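Local coordinates for protein regulator of polyketide synthase expression (PDB 3ONQ) that probably acts as a PucR-type transcriptional regulator that binds DNA through a C-terminal helix-turn-helix domain, although its function has not been established, at residues T23-A28 and V86-Y91; T106-C111 and P159-E164; T155-R158 and D163-L166; Y199-T204 and R227-R232; N214-K217 and H222-T225. All coordinates share one frame; numbering follows the deposited sequence.

Interaction 1: T23-A28 and V86-Y91; sequences TIERLA and VVIGTY
Helix 23-28 passes strand 86-91 with their axes 7.9 Å apart at 70°, and the CA atoms of Glu25 and Val87 are the nearest pair. The strand is an outermost member, within the chain, of the mixed sheet in the alpha-beta part of this regulator, and the helix meets it through one long acidic side chain. Glu25 sends CG out anti to its own N (chi1 -178°) and stays extended beyond it, which carries the carboxylate to the strand backbone. There the amide of Ile88 donates to Glu25 OE2, N to OE2 2.8 Å, in a nearly straight bond (166°) that arrives from above the carboxylate plane. Arg75 of helix 67-80 bridges two acceptors, its NH2 in a salt bridge with Glu25 OE2 and its NH1 donating to Val86 O, which probably offsets their closeness. A glutamate suits this place because its length brings a carboxylate from helix to strand while its charge answers the arginine. With an alanine here, the Ile88 amide would probably lose its acceptor and Arg75 its acidic mate. Beneath the polar end the aliphatic stem makes its own contact, sliding past Val87 with Glu25 CG 3.9 Å from Val87 CG1.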
# COMPACT_ATOMS: atom_id res chain seq x y z
N THR B 23 -26.25 5.33 -10.07
CA THR B 23 -25.02 5.11 -10.83
C THR B 23 -23.80 5.31 -9.94
O THR B 23 -22.83 4.54 -10.00
CB THR B 23 -24.94 6.04 -12.07
OG1 THR B 23 -26.07 5.80 -12.92
CG2 THR B 23 -23.67 5.77 -12.87
N ILE B 24 -23.86 6.32 -9.09
CA ILE B 24 -22.76 6.58 -8.18
C ILE B 24 -22.58 5.37 -7.24
O ILE B 24 -21.46 4.96 -6.96
CB ILE B 24 -22.98 7.87 -7.39
CG1 ILE B 24 -23.12 9.05 -8.35
CG2 ILE B 24 -21.83 8.11 -6.41
CD1 ILE B 24 -23.38 10.37 -7.68
N GLU B 25 -23.69 4.81 -6.78
CA GLU B 25 -23.64 3.64 -5.90
C GLU B 25 -23.06 2.43 -6.63
O GLU B 25 -22.16 1.75 -6.11
CB GLU B 25 -25.03 3.30 -5.36
CG GLU B 25 -25.03 2.11 -4.41
CD GLU B 25 -26.43 1.61 -4.09
OE1 GLU B 25 -27.26 1.54 -5.02
OE2 GLU B 25 -26.70 1.28 -2.91
N ARG B 26 -23.56 2.15 -7.83
CA ARG B 26 -23.11 0.98 -8.57
C ARG B 26 -21.63 1.10 -8.86
O ARG B 26 -20.89 0.11 -8.80
CB ARG B 26 -23.90 0.78 -9.86
CG ARG B 26 -23.41 -0.39 -10.69
CD ARG B 26 -24.27 -0.63 -11.92
NE ARG B 26 -24.94 0.58 -12.39
CZ ARG B 26 -24.41 1.49 -13.22
NH1 ARG B 26 -23.17 1.34 -13.68
NH2 ARG B 26 -25.12 2.55 -13.58
N LEU B 27 -21.20 2.33 -9.18
CA LEU B 27 -19.79 2.59 -9.47
C LEU B 27 -18.93 2.38 -8.23
O LEU B 27 -17.86 1.77 -8.32
CB LEU B 27 -19.60 4.01 -10.01
CG LEU B 27 -18.15 4.44 -10.28
CD1 LEU B 27 -17.51 3.58 -11.37
CD2 LEU B 27 -18.08 5.93 -10.66
N ALA B 28 -19.37 2.88 -7.09
CA ALA B 28 -18.60 2.68 -5.86
C ALA B 28 -18.57 1.18 -5.53
O ALA B 28 -17.53 0.64 -5.15
CB ALA B 28 -19.20 3.46 -4.72
N VAL B 86 -26.33 2.42 3.15
CA VAL B 86 -26.05 1.05 2.78
C VAL B 86 -25.85 0.98 1.26
O VAL B 86 -26.73 1.36 0.48
CB VAL B 86 -27.14 0.07 3.30
CG1 VAL B 86 -28.49 0.44 2.76
CG2 VAL B 86 -26.79 -1.38 2.94
N VAL B 87 -24.67 0.54 0.85
CA VAL B 87 -24.35 0.34 -0.57
C VAL B 87 -24.72 -1.07 -0.97
O VAL B 87 -24.23 -2.04 -0.39
CB VAL B 87 -22.86 0.57 -0.84
CG1 VAL B 87 -22.50 0.13 -2.27
CG2 VAL B 87 -22.51 2.05 -0.62
N ILE B 88 -25.60 -1.17 -1.96
CA ILE B 88 -26.12 -2.47 -2.39
C ILE B 88 -25.77 -2.71 -3.84
O ILE B 88 -25.85 -1.81 -4.66
CB ILE B 88 -27.65 -2.53 -2.22
CG1 ILE B 88 -28.02 -2.27 -0.75
CG2 ILE B 88 -28.21 -3.87 -2.71
CD1 ILE B 88 -29.48 -2.44 -0.44
N GLY B 89 -25.36 -3.94 -4.15
CA GLY B 89 -25.02 -4.29 -5.52
C GLY B 89 -25.18 -5.78 -5.77
O GLY B 89 -25.32 -6.56 -4.83
N THR B 90 -25.17 -6.18 -7.03
CA THR B 90 -25.35 -7.59 -7.34
C THR B 90 -24.09 -8.15 -7.95
O THR B 90 -23.29 -7.44 -8.57
CB THR B 90 -26.51 -7.82 -8.31
OG1 THR B 90 -26.24 -7.15 -9.54
CG2 THR B 90 -27.80 -7.28 -7.72
N TYR B 91 -23.89 -9.45 -7.75
CA TYR B 91 -22.74 -10.12 -8.31
C TYR B 91 -23.13 -11.54 -8.65
O TYR B 91 -23.30 -12.38 -7.77
CB TYR B 91 -21.59 -10.07 -7.31
CG TYR B 91 -20.36 -10.77 -7.81
CD1 TYR B 91 -19.47 -10.12 -8.65
CD2 TYR B 91 -20.10 -12.08 -7.45
CE1 TYR B 91 -18.34 -10.77 -9.12
CE2 TYR B 91 -18.99 -12.73 -7.90
CZ TYR B 91 -18.11 -12.08 -8.73
OH TYR B 91 -16.99 -12.74 -9.18

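Interaction 2: T106-C111 and P159-E164; sequences TPEVTC and PLRADE
The charged part of this contact joins Glu108 and Arg161, whose side chains come from opposite directions and meet as a side-on, two-nitrogen salt bridge. Arg161 NE donates to Glu108 OE2 at 2.7 Å, on the syn lone pair, while Arg161 NH1 reaches Glu108 OE1 at 2.9 Å in an almost straight line (174°). Carboxylate and guanidinium lie nearly coplanar, 28° apart, so both bonds form together and fix the rotation of each group. Glu108 gets there by bending at chi2 (-70°), whereas Arg161 runs extended from CG to NE. The pair ties helix 107-114 to the short strand 160-161, outermost within this chain, which lies parallel to strand 124-131 in the mixed sheet of the alpha-beta-alpha sandwich. A leucine in place of Arg161 would probably leave the Glu108 carboxylate without its countercharge and free to turn. Apolar contact completes the join: Cys111 SG packs on Pro159 CG at 3.7 Å, a polarisable sulfur on a short side chain against a rigid ring, with Leu126 also touching the cysteine. Pro159, which follows a cis peptide bond, serves the arginine too, its CG lying 3.7 Å above the centre of the guanidinium plane of Arg161.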
# COMPACT_ATOMS: atom_id res chain seq x y z
N THR B 106 -25.71 -2.81 13.77
CA THR B 106 -24.57 -3.65 14.09
C THR B 106 -24.74 -4.99 13.37
O THR B 106 -25.84 -5.32 12.93
CB THR B 106 -24.43 -3.83 15.60
OG1 THR B 106 -25.61 -4.44 16.13
CG2 THR B 106 -24.21 -2.47 16.26
N PRO B 107 -23.65 -5.76 13.23
CA PRO B 107 -23.67 -6.92 12.33
C PRO B 107 -24.74 -7.97 12.64
O PRO B 107 -25.54 -8.27 11.76
CB PRO B 107 -22.26 -7.50 12.47
CG PRO B 107 -21.42 -6.32 12.88
CD PRO B 107 -22.31 -5.55 13.81
N GLU B 108 -24.75 -8.54 13.84
CA GLU B 108 -25.69 -9.63 14.13
C GLU B 108 -27.14 -9.16 14.08
O GLU B 108 -27.99 -9.82 13.47
CB GLU B 108 -25.37 -10.32 15.46
CG GLU B 108 -24.00 -11.00 15.50
CD GLU B 108 -23.91 -12.25 14.61
OE1 GLU B 108 -24.98 -12.81 14.24
OE2 GLU B 108 -22.78 -12.66 14.27
N VAL B 109 -27.43 -8.03 14.71
CA VAL B 109 -28.78 -7.47 14.68
C VAL B 109 -29.24 -7.15 13.25
O VAL B 109 -30.38 -7.41 12.87
CB VAL B 109 -28.89 -6.23 15.58
CG1 VAL B 109 -30.19 -5.46 15.32
CG2 VAL B 109 -28.78 -6.64 17.04
N THR B 110 -28.35 -6.58 12.44
CA THR B 110 -28.74 -6.26 11.07
C THR B 110 -28.96 -7.54 10.27
O THR B 110 -29.91 -7.64 9.51
CB THR B 110 -27.68 -5.39 10.37
OG1 THR B 110 -27.51 -4.18 11.10
CG2 THR B 110 -28.13 -5.06 8.96
N CYS B 111 -28.09 -8.51 10.46
CA CYS B 111 -28.22 -9.77 9.75
C CYS B 111 -29.55 -10.45 10.10
O CYS B 111 -30.24 -10.95 9.22
CB CYS B 111 -27.03 -10.68 10.05
SG CYS B 111 -27.06 -12.26 9.20
N PRO B 159 -26.07 -17.53 9.48
CA PRO B 159 -25.22 -17.23 8.34
C PRO B 159 -23.82 -17.78 8.50
O PRO B 159 -23.38 -18.04 9.60
CB PRO B 159 -25.16 -15.71 8.39
CG PRO B 159 -25.20 -15.41 9.82
CD PRO B 159 -26.08 -16.43 10.45
N LEU B 160 -23.13 -17.95 7.38
CA LEU B 160 -21.73 -18.24 7.39
C LEU B 160 -21.05 -16.99 7.93
O LEU B 160 -21.51 -15.88 7.68
CB LEU B 160 -21.23 -18.52 5.99
CG LEU B 160 -21.79 -19.75 5.29
CD1 LEU B 160 -21.55 -19.66 3.81
CD2 LEU B 160 -21.13 -20.97 5.86
N ARG B 161 -19.98 -17.15 8.68
CA ARG B 161 -19.30 -16.01 9.28
C ARG B 161 -17.79 -16.05 9.17
O ARG B 161 -17.19 -17.10 9.08
CB ARG B 161 -19.63 -15.93 10.77
CG ARG B 161 -21.05 -15.63 11.13
CD ARG B 161 -21.13 -15.35 12.61
NE ARG B 161 -22.47 -15.05 13.06
CZ ARG B 161 -23.44 -15.95 13.17
NH1 ARG B 161 -24.64 -15.59 13.59
NH2 ARG B 161 -23.20 -17.22 12.86
N ALA B 162 -17.19 -14.87 9.19
CA ALA B 162 -15.78 -14.73 9.45
C ALA B 162 -14.86 -15.57 8.57
O ALA B 162 -14.87 -15.47 7.35
CB ALA B 162 -15.49 -14.99 10.92
N ASP B 163 -14.06 -16.38 9.23
CA ASP B 163 -13.01 -17.18 8.64
C ASP B 163 -13.41 -18.62 8.34
O ASP B 163 -12.57 -19.48 8.24
CB ASP B 163 -11.76 -17.14 9.52
CG ASP B 163 -11.99 -17.73 10.90
OD1 ASP B 163 -11.01 -18.17 11.52
OD2 ASP B 163 -13.13 -17.76 11.36
N GLU B 164 -14.71 -18.86 8.22
CA GLU B 164 -15.23 -20.21 7.99
C GLU B 164 -14.74 -20.88 6.71
O GLU B 164 -14.62 -22.09 6.66
CB GLU B 164 -16.75 -20.20 8.00
CG GLU B 164 -17.36 -20.52 9.34
CD GLU B 164 -18.86 -20.67 9.27
OE1 GLU B 164 -19.55 -19.65 9.32
OE2 GLU B 164 -19.34 -21.82 9.16

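Interaction 3: T155-R158 and D163-L166; sequences TPSR and DELL
Ser157 and Glu164, from the loops before and after the short strand 160-161, each point CB toward the other's segment, and their polar ends meet in a single hydrogen bond. The serine hydroxyl donates: Ser157 OG lies 3.0 Å from Glu164 OE2. It reaches this oxygen on the syn side, the side of the other carboxylate oxygen, but 34° out of the carboxylate plane. Ser157 CB lies close behind the hydroxyl, 3.6 Å from Glu164 OE2. The hydroxyl is placed there by a first torsion that sets OG anti to the carbonyl carbon (chi1 -51°), beside the backbone N. A serine suits the loop because its short arm lets the hydroxyl act close to the main chain, while the longer glutamate, extended beyond CG, provides most of the reach between backbones whose nearest CA atoms, those of Ser157 and Glu164, are 8.9 Å apart.

The stronger hold on Glu164 comes from the strand between the two loops, where the backbone N of Arg161 donates to OE1. The acid folds back over the type II' turn from Arg161 to Glu164, which it closes, to take that amide. Glu164 also belongs to the type I turn from Asp163 to Leu166 that leads into helix 166-172, and its carbonyl oxygen accepts from Arg245. With OE1 taken by a backbone amide and OE2 by a hydroxyl, each carboxylate oxygen has a neutral donor; the negative charge is probably eased by solvent at this surface position.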
# COMPACT_ATOMS: atom_id res chain seq x y z
N THR B 155 -22.15 -28.86 5.47
CA THR B 155 -23.18 -28.34 6.36
C THR B 155 -22.84 -26.91 6.77
O THR B 155 -22.25 -26.69 7.83
CB THR B 155 -23.34 -29.23 7.60
OG1 THR B 155 -22.05 -29.56 8.12
CG2 THR B 155 -24.08 -30.52 7.23
N PRO B 156 -23.19 -25.94 5.92
CA PRO B 156 -22.80 -24.56 6.22
C PRO B 156 -23.65 -23.96 7.33
O PRO B 156 -24.86 -24.21 7.39
CB PRO B 156 -23.05 -23.84 4.89
CG PRO B 156 -24.14 -24.64 4.22
CD PRO B 156 -23.93 -26.07 4.65
N SER B 157 -23.03 -23.20 8.22
CA SER B 157 -23.78 -22.40 9.19
C SER B 157 -24.65 -21.40 8.43
O SER B 157 -24.43 -21.12 7.25
CB SER B 157 -22.82 -21.64 10.11
OG SER B 157 -21.85 -22.50 10.69
N ARG B 158 -25.65 -20.86 9.12
CA ARG B 158 -26.43 -19.76 8.57
C ARG B 158 -26.63 -18.72 9.66
O ARG B 158 -27.26 -18.99 10.67
CB ARG B 158 -27.78 -20.25 8.05
CG ARG B 158 -28.64 -19.15 7.48
CD ARG B 158 -29.92 -19.69 6.86
NE ARG B 158 -30.77 -18.61 6.39
CZ ARG B 158 -30.89 -18.25 5.11
NH1 ARG B 158 -30.22 -18.90 4.17
NH2 ARG B 158 -31.70 -17.25 4.78
N ASP B 163 -14.06 -16.38 9.23
CA ASP B 163 -13.01 -17.18 8.64
C ASP B 163 -13.41 -18.62 8.34
O ASP B 163 -12.57 -19.48 8.24
CB ASP B 163 -11.76 -17.14 9.52
CG ASP B 163 -11.99 -17.73 10.90
OD1 ASP B 163 -11.01 -18.17 11.52
OD2 ASP B 163 -13.13 -17.76 11.36
N GLU B 164 -14.71 -18.86 8.22
CA GLU B 164 -15.23 -20.21 7.99
C GLU B 164 -14.74 -20.88 6.71
O GLU B 164 -14.62 -22.09 6.66
CB GLU B 164 -16.75 -20.20 8.00
CG GLU B 164 -17.36 -20.52 9.34
CD GLU B 164 -18.86 -20.67 9.27
OE1 GLU B 164 -19.55 -19.65 9.32
OE2 GLU B 164 -19.34 -21.82 9.16
N LEU B 165 -14.50 -20.11 5.67
CA LEU B 165 -14.10 -20.64 4.36
C LEU B 165 -12.68 -20.32 3.87
O LEU B 165 -12.46 -20.20 2.68
CB LEU B 165 -15.13 -20.25 3.31
CG LEU B 165 -16.42 -21.03 3.48
CD1 LEU B 165 -17.60 -20.22 3.06
CD2 LEU B 165 -16.36 -22.32 2.72
N LEU B 166 -11.72 -20.17 4.77
CA LEU B 166 -10.38 -19.72 4.40
C LEU B 166 -9.74 -20.53 3.27
O LEU B 166 -9.30 -19.97 2.26
CB LEU B 166 -9.45 -19.66 5.61
CG LEU B 166 -9.69 -18.50 6.56
CD1 LEU B 166 -8.68 -18.48 7.70
CD2 LEU B 166 -9.61 -17.21 5.77

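Interaction 4: Y199-T204 and R227-R232; sequences YLTVST and RYRLKR. With SO4 (sulfate ion), chain S; SO4 (sulfate ion), chain R.
Thr201 and Arg229 meet with their side chains at about a right angle, Arg229 NH1 donating to Thr201 OG1 at 3.0 Å and 149°, tilted from the guanidinium plane. Beside this polar pair lies an apolar one, Val202 CG2 against Leu230 CD2 at 4.0 Å. Compact valine and leucine methyls suit this buried crossing of helices 198-207 and 223-237 in the PucR-type helix-turn-helix domain; the two segments cross at -101°, and their CA atoms come nearest at Val202 and Leu230.

Farther out, another edge of the Arg229 guanidinium holds a sulfate, probably from the crystallisation liquor. NE of Arg229 binds its O4 at 2.8 Å and NH2 of Arg229 its O3 at 2.7 Å, both nearly straight. Arg232, which is poorly ordered, adds a weak bond from NH2 to the same O4. A second sulfate takes a hydrogen bond on its O4 from Tyr199 OH, at 2.7 Å. Arg229 presents its sulfate-binding edge through a chain extended from CG to NE, while NH1 is kept on the threonine.

The threonine is positioned in turn by Pro197, whose carbonyl oxygen is the stronger partner of Thr201 OG1, and Arg232 NH1 is held by Thr198. One arginine thus serves two purposes: NH1 joins the helices, and NE with NH2 offers a planar pair of donors to a tetrahedral oxyanion. Such a pair could equally suit a phosphate group, although the sulfate alone does not establish DNA binding here.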
# COMPACT_ATOMS: atom_id res chain seq x y z
N TYR B 199 3.81 -26.25 17.22
CA TYR B 199 3.83 -26.33 15.76
C TYR B 199 4.28 -27.71 15.26
O TYR B 199 3.66 -28.31 14.40
CB TYR B 199 4.74 -25.26 15.16
CG TYR B 199 4.83 -25.31 13.65
CD1 TYR B 199 3.90 -24.64 12.86
CD2 TYR B 199 5.84 -26.03 13.01
CE1 TYR B 199 3.98 -24.67 11.47
CE2 TYR B 199 5.91 -26.08 11.63
CZ TYR B 199 4.99 -25.39 10.87
OH TYR B 199 5.06 -25.43 9.50
N LEU B 200 5.39 -28.19 15.81
CA LEU B 200 5.89 -29.50 15.42
C LEU B 200 4.83 -30.56 15.68
O LEU B 200 4.65 -31.47 14.87
CB LEU B 200 7.17 -29.83 16.17
CG LEU B 200 7.73 -31.23 15.95
CD1 LEU B 200 8.16 -31.41 14.50
CD2 LEU B 200 8.91 -31.44 16.89
N THR B 201 4.12 -30.44 16.80
CA THR B 201 3.15 -31.46 17.20
C THR B 201 1.93 -31.47 16.30
O THR B 201 1.46 -32.54 15.89
CB THR B 201 2.69 -31.30 18.67
OG1 THR B 201 3.84 -31.29 19.52
CG2 THR B 201 1.78 -32.47 19.07
N VAL B 202 1.40 -30.30 15.98
CA VAL B 202 0.28 -30.21 15.05
C VAL B 202 0.71 -30.73 13.67
O VAL B 202 0.00 -31.51 13.04
CB VAL B 202 -0.19 -28.73 14.91
CG1 VAL B 202 -1.18 -28.59 13.77
CG2 VAL B 202 -0.78 -28.23 16.22
N SER B 203 1.87 -30.28 13.21
CA SER B 203 2.35 -30.69 11.91
C SER B 203 2.48 -32.21 11.85
O SER B 203 2.06 -32.86 10.90
CB SER B 203 3.71 -30.05 11.65
OG SER B 203 4.23 -30.50 10.42
N THR B 204 3.09 -32.77 12.90
CA THR B 204 3.33 -34.20 12.92
C THR B 204 2.01 -34.95 13.01
O THR B 204 1.83 -35.96 12.37
CB THR B 204 4.21 -34.59 14.13
OG1 THR B 204 5.45 -33.88 14.08
CG2 THR B 204 4.49 -36.07 14.12
N ARG B 227 -2.18 -34.60 23.12
CA ARG B 227 -3.55 -34.12 23.34
C ARG B 227 -3.53 -32.70 23.87
O ARG B 227 -4.22 -31.82 23.36
CB ARG B 227 -4.25 -35.03 24.35
CG ARG B 227 -5.60 -35.55 23.90
CD ARG B 227 -6.25 -36.39 25.00
NE ARG B 227 -5.50 -37.62 25.27
CZ ARG B 227 -5.85 -38.82 24.83
NH1 ARG B 227 -5.11 -39.88 25.12
NH2 ARG B 227 -6.95 -38.97 24.10
N TYR B 228 -2.71 -32.47 24.89
CA TYR B 228 -2.61 -31.16 25.52
C TYR B 228 -2.13 -30.10 24.53
O TYR B 228 -2.68 -28.99 24.46
CB TYR B 228 -1.69 -31.25 26.75
CG TYR B 228 -1.44 -29.94 27.46
CD1 TYR B 228 -2.29 -29.51 28.48
CD2 TYR B 228 -0.34 -29.14 27.14
CE1 TYR B 228 -2.06 -28.31 29.15
CE2 TYR B 228 -0.11 -27.94 27.80
CZ TYR B 228 -0.97 -27.53 28.81
OH TYR B 228 -0.74 -26.34 29.46
N ARG B 229 -1.11 -30.42 23.75
CA ARG B 229 -0.63 -29.47 22.74
C ARG B 229 -1.66 -29.12 21.66
O ARG B 229 -1.78 -27.95 21.27
CB ARG B 229 0.66 -29.95 22.08
CG ARG B 229 1.82 -30.01 23.07
CD ARG B 229 2.97 -30.80 22.49
NE ARG B 229 4.08 -30.91 23.42
CZ ARG B 229 5.20 -31.57 23.16
NH1 ARG B 229 5.36 -32.18 21.98
NH2 ARG B 229 6.17 -31.61 24.07
N LEU B 230 -2.41 -30.11 21.17
CA LEU B 230 -3.43 -29.83 20.16
C LEU B 230 -4.51 -28.90 20.72
O LEU B 230 -5.00 -28.01 20.03
CB LEU B 230 -4.07 -31.11 19.64
CG LEU B 230 -3.09 -32.12 19.06
CD1 LEU B 230 -3.83 -33.37 18.62
CD2 LEU B 230 -2.31 -31.49 17.91
N LYS B 231 -4.86 -29.13 21.98
CA LYS B 231 -5.86 -28.31 22.65
C LYS B 231 -5.36 -26.86 22.74
O LYS B 231 -6.10 -25.91 22.44
CB LYS B 231 -6.17 -28.88 24.03
CG LYS B 231 -7.23 -28.12 24.81
CD LYS B 231 -7.65 -28.90 26.06
CE LYS B 231 -8.21 -27.97 27.13
NZ LYS B 231 -7.18 -27.01 27.63
N ARG B 232 -4.10 -26.70 23.12
CA ARG B 232 -3.50 -25.37 23.18
C ARG B 232 -3.53 -24.71 21.80
O ARG B 232 -3.87 -23.53 21.68
CB ARG B 232 -2.06 -25.46 23.69
CG ARG B 232 -1.37 -24.11 23.81
CD ARG B 232 0.15 -24.25 23.80
NE ARG B 232 0.66 -24.96 24.98
CZ ARG B 232 1.57 -25.94 24.94
NH1 ARG B 232 2.07 -26.34 23.78
NH2 ARG B 232 1.97 -26.52 26.06
S SO4 S . 4.79 -29.25 26.65
O1 SO4 S . 4.44 -29.48 28.05
O2 SO4 S . 5.20 -27.86 26.45
O3 SO4 S . 5.90 -30.14 26.30
O4 SO4 S . 3.63 -29.54 25.81
S SO4 R . 8.73 -26.61 8.95
O1 SO4 R . 8.16 -27.92 9.28
O2 SO4 R . 9.52 -26.09 10.07
O3 SO4 R . 9.58 -26.75 7.77
O4 SO4 R . 7.65 -25.69 8.64

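Interaction 5: N214-K217 and H222-T225; sequences NTAK and HPNT
The turn of the helix-turn-helix, between helix 212-219 and helix 223-237, is closed where Ala216 packs against Pro223. Ala216 points its CB toward the second helix and sets it against the start of the proline: Ala216 CB lies 3.7 Å from Pro223 N and 3.8 Å from Pro223 CG. The methyl therefore rests along the ring's N, CG and CD side, and its other neighbour is the carbonyl carbon of His222. The CA atoms of Ala216 and Pro223 are only 5.0 Å apart, and a side chain of one carbon fits so close an approach.

Proline suits the first turn of a helix, where its nitrogen need donate no hydrogen bond. Just before it, His222 occupies the N-cap position. With CG anti to the backbone N (chi1 -165°), its imidazole swings round to the Asn224 amide. Asn224 N donates to His222 ND1 at 2.9 Å, with the donor 6° out of the ring plane, so the nitrogen is approached at the edge of the ring. One face of that ring is covered by Pro223 CD, 3.2 Å above the plane and offset toward the rim.

No hydrogen bond links the two segments: between them the contact is apolar, a methyl against a proline ring, while the amides of Asn224 and Thr225 are both satisfied by His222, through ND1 and O. Because ND1 accepts the amide proton, that nitrogen is probably unprotonated.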
# COMPACT_ATOMS: atom_id res chain seq x y z
N ASN B 214 0.29 -42.45 16.89
CA ASN B 214 1.40 -42.34 15.94
C ASN B 214 2.19 -41.07 16.15
O ASN B 214 3.39 -41.04 15.92
CB ASN B 214 0.92 -42.44 14.49
CG ASN B 214 0.29 -43.79 14.18
OD1 ASN B 214 0.44 -44.76 14.93
ND2 ASN B 214 -0.41 -43.86 13.05
N THR B 215 1.51 -40.02 16.61
CA THR B 215 2.16 -38.74 16.86
C THR B 215 3.05 -38.89 18.10
O THR B 215 4.23 -38.57 18.05
CB THR B 215 1.14 -37.59 17.03
OG1 THR B 215 0.33 -37.47 15.85
CG2 THR B 215 1.84 -36.27 17.27
N ALA B 216 2.47 -39.40 19.19
CA ALA B 216 3.24 -39.75 20.39
C ALA B 216 4.47 -40.59 20.06
O ALA B 216 5.56 -40.31 20.54
CB ALA B 216 2.36 -40.50 21.40
N LYS B 217 4.29 -41.62 19.25
CA LYS B 217 5.38 -42.51 18.87
C LYS B 217 6.49 -41.77 18.11
O LYS B 217 7.67 -41.91 18.42
CB LYS B 217 4.83 -43.67 18.03
CG LYS B 217 5.88 -44.54 17.37
CD LYS B 217 5.20 -45.66 16.58
CE LYS B 217 6.20 -46.57 15.86
NZ LYS B 217 7.00 -45.88 14.82
N HIS B 222 4.27 -38.69 25.63
CA HIS B 222 3.05 -39.38 26.01
C HIS B 222 1.90 -38.88 25.14
O HIS B 222 1.86 -37.70 24.79
CB HIS B 222 2.73 -39.08 27.47
CG HIS B 222 1.72 -40.01 28.07
ND1 HIS B 222 0.37 -39.89 27.84
CD2 HIS B 222 1.86 -41.08 28.90
CE1 HIS B 222 -0.28 -40.84 28.49
NE2 HIS B 222 0.61 -41.57 29.14
N PRO B 223 0.96 -39.77 24.78
CA PRO B 223 -0.23 -39.36 24.02
C PRO B 223 -0.97 -38.17 24.66
O PRO B 223 -1.43 -37.29 23.92
CB PRO B 223 -1.10 -40.61 24.03
CG PRO B 223 -0.09 -41.73 24.04
CD PRO B 223 1.05 -41.24 24.90
N ASN B 224 -1.09 -38.15 25.98
CA ASN B 224 -1.69 -37.03 26.70
C ASN B 224 -0.98 -35.72 26.40
O ASN B 224 -1.59 -34.65 26.43
CB ASN B 224 -1.69 -37.26 28.21
CG ASN B 224 -2.67 -38.32 28.64
OD1 ASN B 224 -3.55 -38.72 27.87
ND2 ASN B 224 -2.54 -38.79 29.88
N THR B 225 0.31 -35.80 26.14
CA THR B 225 1.08 -34.61 25.86
C THR B 225 0.70 -34.06 24.48
O THR B 225 0.54 -32.84 24.31
CB THR B 225 2.59 -34.86 25.99
OG1 THR B 225 2.88 -35.08 27.37
CG2 THR B 225 3.38 -33.67 25.51

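In the fold
The five contacts fall into two groups. Interactions 1 and 2 reach the same mixed sheet, with centres 20 Å apart, and interaction 3 adjoins interaction 2: they share Asp163 and Glu164, and Leu160 CD1 packs on Leu165 CD1 at 4.1 Å. Interactions 4 and 5 lie in the helix-turn-helix domain, centres 10 Å apart, both using helix 223-237; the loop closed by interaction 4 contains interaction 5, and Thr201 O meets Thr215 CG2 at 4.0 Å. Between the groups, the nearest atoms of interactions 3 and 4 are about 14 Å apart, and the centres of interactions 1 and 4 about 45 Å. The sulfate at Arg229 lies with interaction 4, in the helix-turn-helix group.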